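Long-range contacts in importin subunit beta-1 (Saccharomyces cerevisiae, PDB 5OWU), which carries proteins into the nucleus as the importin beta subunit, by associating with importin alpha, which binds the classical nuclear localization signal of the cargo: residues N364-P369 with D398-V403; I293-I298 with L355-Q360; N328-L333 with E368-F373. All blocks are in the same frame, centred on the assembly; numbering follows the deposited sequence. Where two conformers were deposited one is given.

Contact 1. Residues N364-P369 with D398-V403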
loop_
_atom_site.group_PDB
_atom_site.type_symbol
_atom_site.label_atom_id
_atom_site.label_comp_id
_atom_site.label_asym_id
_atom_site.label_seq_id
_atom_site.Cartn_x
_atom_site.Cartn_y
_atom_site.Cartn_z
ATOM N N ASN A 364 -0.989 23.838 15.952
ATOM C CA ASN A 364 -1.725 25.063 16.253
ATOM C C ASN A 364 -1.485 26.173 15.233
ATOM O O ASN A 364 -2.312 27.081 15.118
ATOM C CB ASN A 364 -1.347 25.574 17.650
ATOM C CG ASN A 364 -1.823 24.659 18.761
ATOM O OD1 ASN A 364 -2.631 23.758 18.538
ATOM N ND2 ASN A 364 -1.324 24.892 19.975
ATOM N N HIS A 365 -0.380 26.146 14.491
ATOM C CA HIS A 365 -0.140 27.229 13.544
ATOM C C HIS A 365 -1.173 27.265 12.420
ATOM O O HIS A 365 -1.284 28.288 11.739
ATOM C CB HIS A 365 1.263 27.121 12.944
ATOM C CG HIS A 365 2.355 27.523 13.882
ATOM N ND1 HIS A 365 2.835 26.690 14.872
ATOM C CD2 HIS A 365 3.067 28.671 13.978
ATOM C CE1 HIS A 365 3.793 27.310 15.538
ATOM N NE2 HIS A 365 3.955 28.512 15.015
ATOM N N ILE A 366 -1.933 26.185 12.210
ATOM C CA ILE A 366 -2.929 26.179 11.138
ATOM C C ILE A 366 -4.216 26.897 11.535
ATOM O O ILE A 366 -5.014 27.255 10.658
ATOM C CB ILE A 366 -3.255 24.737 10.699
ATOM C CG1 ILE A 366 -3.942 24.705 9.333
ATOM C CG2 ILE A 366 -4.170 24.019 11.707
ATOM C CD1 ILE A 366 -3.089 25.172 8.199
ATOM N N LEU A 367 -4.425 27.140 12.831
ATOM C CA LEU A 367 -5.753 27.481 13.335
ATOM C C LEU A 367 -6.240 28.838 12.821
ATOM O O LEU A 367 -7.370 28.956 12.329
ATOM C CB LEU A 367 -5.738 27.463 14.868
ATOM C CG LEU A 367 -5.509 26.114 15.568
ATOM C CD1 LEU A 367 -5.132 26.306 17.035
ATOM C CD2 LEU A 367 -6.740 25.253 15.473
ATOM N N GLU A 368 -5.415 29.879 12.932
ATOM C CA GLU A 368 -5.905 31.239 12.690
ATOM C C GLU A 368 -6.471 31.417 11.286
ATOM O O GLU A 368 -7.629 31.847 11.150
ATOM C CB GLU A 368 -4.786 32.238 12.996
ATOM C CG GLU A 368 -5.217 33.708 12.964
ATOM C CD GLU A 368 -5.344 34.267 11.551
ATOM O OE1 GLU A 368 -6.304 35.026 11.294
ATOM O OE2 GLU A 368 -4.490 33.943 10.699
ATOM N N PRO A 369 -5.730 31.120 10.209
ATOM C CA PRO A 369 -6.320 31.315 8.869
ATOM C C PRO A 369 -7.521 30.417 8.596
ATOM O O PRO A 369 -8.496 30.849 7.955
ATOM C CB PRO A 369 -5.145 31.016 7.924
ATOM C CG PRO A 369 -4.193 30.183 8.728
ATOM C CD PRO A 369 -4.331 30.666 10.139
ATOM N N ASP A 398 -7.050 17.166 13.242
ATOM C CA ASP A 398 -5.908 16.324 13.557
ATOM C C ASP A 398 -4.672 17.192 13.369
ATOM O O ASP A 398 -4.394 17.645 12.255
ATOM C CB ASP A 398 -5.898 15.081 12.662
ATOM C CG ASP A 398 -4.726 14.166 12.931
ATOM O OD1 ASP A 398 -4.057 14.321 13.971
ATOM O OD2 ASP A 398 -4.483 13.282 12.087
ATOM N N GLY A 399 -3.967 17.463 14.466
ATOM C CA GLY A 399 -2.781 18.286 14.438
ATOM C C GLY A 399 -2.666 19.210 15.636
ATOM O O GLY A 399 -1.738 19.100 16.443
ATOM N N PRO A 400 -3.592 20.159 15.765
ATOM C CA PRO A 400 -3.536 21.096 16.899
ATOM C C PRO A 400 -3.700 20.378 18.231
ATOM O O PRO A 400 -4.110 19.220 18.302
ATOM C CB PRO A 400 -4.701 22.057 16.626
ATOM C CG PRO A 400 -4.964 21.943 15.157
ATOM C CD PRO A 400 -4.663 20.509 14.814
ATOM N N ASP A 401 -3.381 21.088 19.313
ATOM C CA ASP A 401 -3.434 20.461 20.625
ATOM C C ASP A 401 -4.883 20.349 21.119
ATOM O O ASP A 401 -5.833 20.839 20.497
ATOM C CB ASP A 401 -2.539 21.212 21.627
ATOM C CG ASP A 401 -3.056 22.604 22.000
ATOM O OD1 ASP A 401 -4.283 22.797 22.106
ATOM O OD2 ASP A 401 -2.211 23.504 22.232
ATOM N N LYS A 402 -5.042 19.664 22.253
ATOM C CA LYS A 402 -6.371 19.364 22.776
ATOM C C LYS A 402 -7.092 20.628 23.239
ATOM O O LYS A 402 -8.302 20.765 23.041
ATOM C CB LYS A 402 -6.250 18.362 23.924
ATOM C CG LYS A 402 -7.568 17.872 24.490
ATOM C CD LYS A 402 -7.346 16.781 25.538
ATOM C CE LYS A 402 -8.668 16.269 26.100
ATOM N NZ LYS A 402 -8.501 15.068 26.976
ATOM N N VAL A 403 -6.369 21.554 23.865
ATOM C CA VAL A 403 -6.989 22.773 24.387
ATOM C C VAL A 403 -7.654 23.557 23.260
ATOM O O VAL A 403 -8.837 23.912 23.339
ATOM C CB VAL A 403 -5.942 23.617 25.138
ATOM C CG1 VAL A 403 -6.457 25.018 25.433
ATOM C CG2 VAL A 403 -5.581 22.934 26.440
#

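Contact 2. Residues I293-I298 with L355-Q360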
loop_
_atom_site.group_PDB
_atom_site.type_symbol
_atom_site.label_atom_id
_atom_site.label_comp_id
_atom_site.label_asym_id
_atom_site.label_seq_id
_atom_site.Cartn_x
_atom_site.Cartn_y
_atom_site.Cartn_z
ATOM N N ILE A 293 5.952 18.555 0.180
ATOM C CA ILE A 293 6.721 19.163 1.270
ATOM C C ILE A 293 6.216 18.679 2.628
ATOM O O ILE A 293 6.996 18.233 3.483
ATOM C CB ILE A 293 6.665 20.696 1.175
ATOM C CG1 ILE A 293 7.452 21.166 -0.050
ATOM C CG2 ILE A 293 7.226 21.333 2.441
ATOM C CD1 ILE A 293 7.343 22.666 -0.314
ATOM N N CYS A 294 4.912 18.810 2.868
ATOM C CA CYS A 294 4.375 18.407 4.164
ATOM C C CYS A 294 4.678 16.942 4.458
ATOM O O CYS A 294 5.077 16.596 5.573
ATOM C CB CYS A 294 2.869 18.657 4.222
ATOM S SG CYS A 294 2.428 20.390 4.375
ATOM N N GLU A 295 4.476 16.064 3.472
ATOM C CA GLU A 295 4.729 14.641 3.691
ATOM C C GLU A 295 6.171 14.398 4.109
ATOM O O GLU A 295 6.442 13.577 5.002
ATOM C CB GLU A 295 4.406 13.846 2.424
ATOM C CG GLU A 295 2.940 13.873 2.043
ATOM C CD GLU A 295 2.693 13.329 0.650
ATOM O OE1 GLU A 295 3.668 12.894 0.003
ATOM O OE2 GLU A 295 1.527 13.346 0.201
ATOM N N GLU A 296 7.112 15.104 3.472
ATOM C CA GLU A 296 8.517 14.896 3.803
ATOM C C GLU A 296 8.822 15.406 5.205
ATOM O O GLU A 296 9.563 14.763 5.957
ATOM C CB GLU A 296 9.421 15.578 2.769
ATOM C CG GLU A 296 9.377 14.961 1.371
ATOM C CD GLU A 296 9.617 13.448 1.359
ATOM O OE1 GLU A 296 10.510 12.965 2.094
ATOM O OE2 GLU A 296 8.899 12.744 0.616
ATOM N N GLU A 297 8.249 16.550 5.586
ATOM C CA GLU A 297 8.538 17.082 6.913
ATOM C C GLU A 297 7.881 16.249 8.013
ATOM O O GLU A 297 8.458 16.085 9.100
ATOM C CB GLU A 297 8.125 18.556 6.964
ATOM C CG GLU A 297 8.964 19.373 5.975
ATOM C CD GLU A 297 8.682 20.864 5.970
ATOM O OE1 GLU A 297 7.598 21.295 6.408
ATOM O OE2 GLU A 297 9.567 21.610 5.513
ATOM N N ILE A 298 6.705 15.678 7.743
ATOM C CA ILE A 298 6.105 14.750 8.699
ATOM C C ILE A 298 6.976 13.507 8.836
ATOM O O ILE A 298 7.208 13.009 9.946
ATOM C CB ILE A 298 4.667 14.391 8.278
ATOM C CG1 ILE A 298 3.766 15.623 8.355
ATOM C CG2 ILE A 298 4.091 13.277 9.181
ATOM C CD1 ILE A 298 2.438 15.491 7.600
ATOM N N LEU A 355 -4.522 20.563 3.037
ATOM C CA LEU A 355 -4.825 21.248 4.286
ATOM C C LEU A 355 -4.665 20.313 5.478
ATOM O O LEU A 355 -4.123 20.709 6.521
ATOM C CB LEU A 355 -6.244 21.816 4.229
ATOM C CG LEU A 355 -6.719 22.626 5.430
ATOM C CD1 LEU A 355 -5.815 23.841 5.663
ATOM C CD2 LEU A 355 -8.167 23.057 5.207
ATOM N N GLN A 356 -5.116 19.062 5.343
ATOM C CA GLN A 356 -4.952 18.123 6.450
ATOM C C GLN A 356 -3.480 17.829 6.714
ATOM O O GLN A 356 -3.068 17.687 7.876
ATOM C CB GLN A 356 -5.727 16.840 6.167
ATOM C CG GLN A 356 -7.214 17.097 6.005
ATOM C CD GLN A 356 -7.996 15.847 5.657
ATOM O OE1 GLN A 356 -7.596 14.734 6.001
ATOM N NE2 GLN A 356 -9.123 16.026 4.967
ATOM N N LEU A 357 -2.668 17.733 5.657
ATOM C CA LEU A 357 -1.229 17.564 5.860
ATOM C C LEU A 357 -0.622 18.761 6.591
ATOM O O LEU A 357 0.224 18.599 7.483
ATOM C CB LEU A 357 -0.531 17.351 4.516
ATOM C CG LEU A 357 -0.833 16.023 3.814
ATOM C CD1 LEU A 357 -0.258 16.012 2.407
ATOM C CD2 LEU A 357 -0.284 14.856 4.615
ATOM N N PHE A 358 -1.016 19.973 6.208
ATOM C CA PHE A 358 -0.537 21.156 6.916
ATOM C C PHE A 358 -0.887 21.078 8.394
ATOM O O PHE A 358 -0.053 21.372 9.254
ATOM C CB PHE A 358 -1.126 22.422 6.294
ATOM C CG PHE A 358 -0.203 23.107 5.328
ATOM C CD1 PHE A 358 0.735 24.029 5.784
ATOM C CD2 PHE A 358 -0.264 22.829 3.971
ATOM C CE1 PHE A 358 1.594 24.663 4.906
ATOM C CE2 PHE A 358 0.593 23.460 3.081
ATOM C CZ PHE A 358 1.524 24.380 3.549
ATOM N N ALA A 359 -2.123 20.681 8.710
ATOM C CA ALA A 359 -2.541 20.646 10.108
ATOM C C ALA A 359 -1.767 19.596 10.894
ATOM O O ALA A 359 -1.383 19.839 12.044
ATOM C CB ALA A 359 -4.042 20.383 10.206
ATOM N N GLN A 360 -1.542 18.420 10.303
ATOM C CA GLN A 360 -0.764 17.387 10.984
ATOM C C GLN A 360 0.680 17.831 11.183
ATOM O O GLN A 360 1.287 17.560 12.225
ATOM C CB GLN A 360 -0.816 16.080 10.186
ATOM C CG GLN A 360 -2.188 15.436 10.163
ATOM C CD GLN A 360 -2.298 14.312 9.150
ATOM O OE1 GLN A 360 -1.793 14.414 8.032
ATOM N NE2 GLN A 360 -2.966 13.232 9.538
#

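Contact 3. Residues N328-L333 with E368-F373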
loop_
_atom_site.group_PDB
_atom_site.type_symbol
_atom_site.label_atom_id
_atom_site.label_comp_id
_atom_site.label_asym_id
_atom_site.label_seq_id
_atom_site.Cartn_x
_atom_site.Cartn_y
_atom_site.Cartn_z
ATOM N N ASN A 328 -4.716 30.450 0.117
ATOM C CA ASN A 328 -4.940 30.012 -1.258
ATOM C C ASN A 328 -5.551 28.608 -1.318
ATOM O O ASN A 328 -6.456 28.353 -2.130
ATOM C CB ASN A 328 -3.624 30.081 -2.030
ATOM C CG ASN A 328 -3.095 31.506 -2.147
ATOM O OD1 ASN A 328 -3.855 32.473 -2.049
ATOM N ND2 ASN A 328 -1.793 31.639 -2.354
ATOM N N LEU A 329 -5.078 27.683 -0.472
ATOM C CA LEU A 329 -5.707 26.361 -0.383
ATOM C C LEU A 329 -7.188 26.489 -0.048
ATOM O O LEU A 329 -8.068 25.937 -0.743
ATOM C CB LEU A 329 -5.014 25.516 0.690
ATOM C CG LEU A 329 -3.642 24.902 0.451
ATOM C CD1 LEU A 329 -3.172 24.219 1.735
ATOM C CD2 LEU A 329 -3.688 23.907 -0.693
ATOM N N LEU A 330 -7.477 27.213 1.036
ATOM C CA LEU A 330 -8.857 27.424 1.449
ATOM C C LEU A 330 -9.689 27.925 0.278
ATOM O O LEU A 330 -10.788 27.418 0.018
ATOM C CB LEU A 330 -8.898 28.402 2.626
ATOM C CG LEU A 330 -8.279 27.828 3.904
ATOM C CD1 LEU A 330 -8.030 28.915 4.946
ATOM C CD2 LEU A 330 -9.174 26.738 4.484
ATOM N N ASN A 331 -9.161 28.899 -0.466
ATOM C CA ASN A 331 -9.883 29.389 -1.636
ATOM C C ASN A 331 -10.128 28.276 -2.650
ATOM O O ASN A 331 -11.157 28.274 -3.333
ATOM C CB ASN A 331 -9.118 30.539 -2.291
ATOM C CG ASN A 331 -9.792 31.033 -3.559
ATOM O OD1 ASN A 331 -10.861 31.645 -3.506
ATOM N ND2 ASN A 331 -9.174 30.764 -4.707
ATOM N N LEU A 332 -9.197 27.327 -2.774
ATOM C CA LEU A 332 -9.409 26.235 -3.713
ATOM C C LEU A 332 -10.536 25.316 -3.273
ATOM O O LEU A 332 -11.095 24.598 -4.110
ATOM C CB LEU A 332 -8.127 25.421 -3.893
ATOM C CG LEU A 332 -6.966 26.126 -4.595
ATOM C CD1 LEU A 332 -5.727 25.234 -4.577
ATOM C CD2 LEU A 332 -7.337 26.509 -6.026
ATOM N N LEU A 333 -10.886 25.318 -1.986
ATOM C CA LEU A 333 -11.968 24.441 -1.539
ATOM C C LEU A 333 -13.315 24.745 -2.192
ATOM O O LEU A 333 -14.196 23.873 -2.193
ATOM C CB LEU A 333 -12.121 24.519 -0.017
ATOM C CG LEU A 333 -10.923 24.030 0.799
ATOM C CD1 LEU A 333 -11.190 24.214 2.279
ATOM C CD2 LEU A 333 -10.617 22.568 0.490
ATOM N N GLU A 368 -5.415 29.879 12.932
ATOM C CA GLU A 368 -5.905 31.239 12.690
ATOM C C GLU A 368 -6.471 31.417 11.286
ATOM O O GLU A 368 -7.629 31.847 11.150
ATOM C CB GLU A 368 -4.786 32.238 12.996
ATOM C CG GLU A 368 -5.217 33.708 12.964
ATOM C CD GLU A 368 -5.344 34.267 11.551
ATOM O OE1 GLU A 368 -6.304 35.026 11.294
ATOM O OE2 GLU A 368 -4.490 33.943 10.699
ATOM N N PRO A 369 -5.730 31.120 10.209
ATOM C CA PRO A 369 -6.320 31.315 8.869
ATOM C C PRO A 369 -7.521 30.417 8.596
ATOM O O PRO A 369 -8.496 30.849 7.955
ATOM C CB PRO A 369 -5.145 31.016 7.924
ATOM C CG PRO A 369 -4.193 30.183 8.728
ATOM C CD PRO A 369 -4.331 30.666 10.139
ATOM N N VAL A 370 -7.497 29.179 9.088
ATOM C CA VAL A 370 -8.623 28.277 8.853
ATOM C C VAL A 370 -9.855 28.757 9.604
ATOM O O VAL A 370 -10.942 28.862 9.032
ATOM C CB VAL A 370 -8.258 26.836 9.240
ATOM C CG1 VAL A 370 -9.490 25.940 9.162
ATOM C CG2 VAL A 370 -7.156 26.320 8.325
ATOM N N LEU A 371 -9.709 29.051 10.896
ATOM C CA LEU A 371 -10.856 29.512 11.671
ATOM C C LEU A 371 -11.427 30.797 11.090
ATOM O O LEU A 371 -12.649 31.000 11.091
ATOM C CB LEU A 371 -10.456 29.706 13.134
ATOM C CG LEU A 371 -10.140 28.406 13.876
ATOM C CD1 LEU A 371 -9.549 28.705 15.245
ATOM C CD2 LEU A 371 -11.398 27.527 13.997
ATOM N N GLU A 372 -10.564 31.674 10.572
ATOM C CA GLU A 372 -11.067 32.870 9.906
ATOM C C GLU A 372 -11.925 32.500 8.700
ATOM O O GLU A 372 -13.042 33.011 8.532
ATOM C CB GLU A 372 -9.901 33.771 9.489
ATOM C CG GLU A 372 -10.332 35.184 9.110
ATOM C CD GLU A 372 -9.207 36.011 8.515
ATOM O OE1 GLU A 372 -8.024 35.707 8.788
ATOM O OE2 GLU A 372 -9.515 36.964 7.765
ATOM N N PHE A 373 -11.419 31.601 7.848
ATOM C CA PHE A 373 -12.192 31.145 6.691
ATOM C C PHE A 373 -13.529 30.524 7.112
ATOM O O PHE A 373 -14.587 30.826 6.537
ATOM C CB PHE A 373 -11.348 30.150 5.897
ATOM C CG PHE A 373 -12.009 29.637 4.664
ATOM C CD1 PHE A 373 -11.917 30.341 3.474
ATOM C CD2 PHE A 373 -12.713 28.442 4.683
ATOM C CE1 PHE A 373 -12.518 29.867 2.328
ATOM C CE2 PHE A 373 -13.319 27.965 3.537
ATOM C CZ PHE A 373 -13.223 28.683 2.359
#

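Contact 1. Residues N364-P369 with D398-V403
N364 and D401 face each other through opposite settings of their first torsions: N364 CG lies beside its backbone N and anti to the carbonyl carbon (chi1 -68°), while D401 CG is held between backbone N and carbonyl carbon (chi1 69°), the crowded position. The two side chains meet at about a right angle, with amide and carboxylate planes perpendicular. N364 uses both ends of its amide. Its OD1 accepts a hydrogen bond from the backbone N of D401 at 2.9 Å, and its ND2 donates to D401 OD2 at 2.8 Å in a nearly straight bond (172° at the hydrogen). D401 OD2 lies almost in the amide plane, yet ND2 reaches it from above the plane of the carboxylate. Two bonds to one residue should fix the rotation of the N364 amide. D401 is also the N-cap of helix 402-418, and its OD1 accepts a bond from Q404 N, so one carboxylate both caps this first helix of HEAT 10 and ties it to the 3-10 segment 364-366 that runs into helix 367-377 of HEAT 9. This joins consecutive repeats of the HEAT solenoid at the starts of two helices. Next to the polar pair, the P400 ring packs on residues 364-369. L367 CD2 comes within 3.8 Å of P400 CG, and I366 CG2 adds a looser touch at 4.1 Å to the same atom. N364 OD1 lies 3.3 Å from P400 CB. G399, just before the proline, has backbone angles that would jam a CB against the carbonyl O of D398.

Contact 2. Residues I293-I298 with L355-Q360
A cysteine sulfur-aromatic contact, C294 SG over the F358 ring, lies between helix 280-306 of HEAT 7 and helix 347-362 of HEAT 8. The sulfur sits above one face, 3.8 Å from the ring centroid and only 16° off the ring normal, shifted a little toward the rim. C294 reaches this place with SG beside its backbone N and anti to the carbonyl carbon (chi1 -74°), while C294 CB presses on L357 CB at 3.7 Å. Within these segments the two helices run roughly parallel, 29° apart with axes 9.2 Å from each other, as expected of equivalent helices in successive HEAT repeats. F358 also packs on A318 and V325 of helix 317-332; an alanine at the F358 position would probably leave C294 SG without its aromatic partner and open a gap toward that helix. L357 spreads its two methyls: CD1 lies 3.9 Å from E295 CG, the extended glutamate passing it at a slant, and CD2 meets I298 CD1 at 4.1 Å. The I298 side chain crosses L357 at about a right angle, and its CD1 also touches Q360 CB, whereas the Q360 amide turns to D398, its NE2 hydrogen-bonded to D398 OD2.

Contact 3. Residues N328-L333 with E368-F373
L330 and F373 carry the contact through a CH-pi interaction: L330 CB stands over one face of the F373 ring, 3.9 Å from the centroid and 19° off the normal, displaced toward the rim. The F373 ring gets there because CG is anti to the backbone N (chi1 -178°), and the two side chains slide past each other in opposite directions. Apolar contacts extend the fit. L330 CD1 lies 3.7 Å from F373 CB and reaches V370 CG2 at 4.3 Å, L330 CD2 comes near F373 CD2, and L333 CD1 brushes F373 CE2. Carbon also meets backbone oxygen: L330 CD1 rests 3.6 Å from P369 O, and F373 CZ lies at the same distance from L330 O. L330 and L333 also touch A392 of helix 383-395, while A388 receives both L333 and F373, so helix 383-395, also in HEAT 9, packs against both sides of the contact between helices 317-332 and 367-377, whose segments are 34° apart. With mostly methyl, methylene and aromatic contacts and no hydrogen bond between the two segments, the join depends on shape and burial rather than on directional polar bonds.

In the fold
The three contacts join HEAT 7 to 8 (contact 2), 8 to 9 (contact 3) and 9 to 10 (contact 1), all on one side of the chain's centre. Their centres are about 13 Å apart for contacts 1 and 2 and for contacts 1 and 3, and about 16 Å for contacts 2 and 3. Along the chain, contacts 2 and 3 alternate their segments, while contact 1 opens just after contact 2 closes. Contacts 1 and 3 both use helix 367-377: L367 at its start meets Q404 of HEAT 10, and V370 and F373 meet HEAT 8. L355 packs on L330 and V370, and I366 on F358 and A359, so contact 2 touches both of the others. Such repeat-to-repeat joins build the superhelical solenoid of the importin beta family.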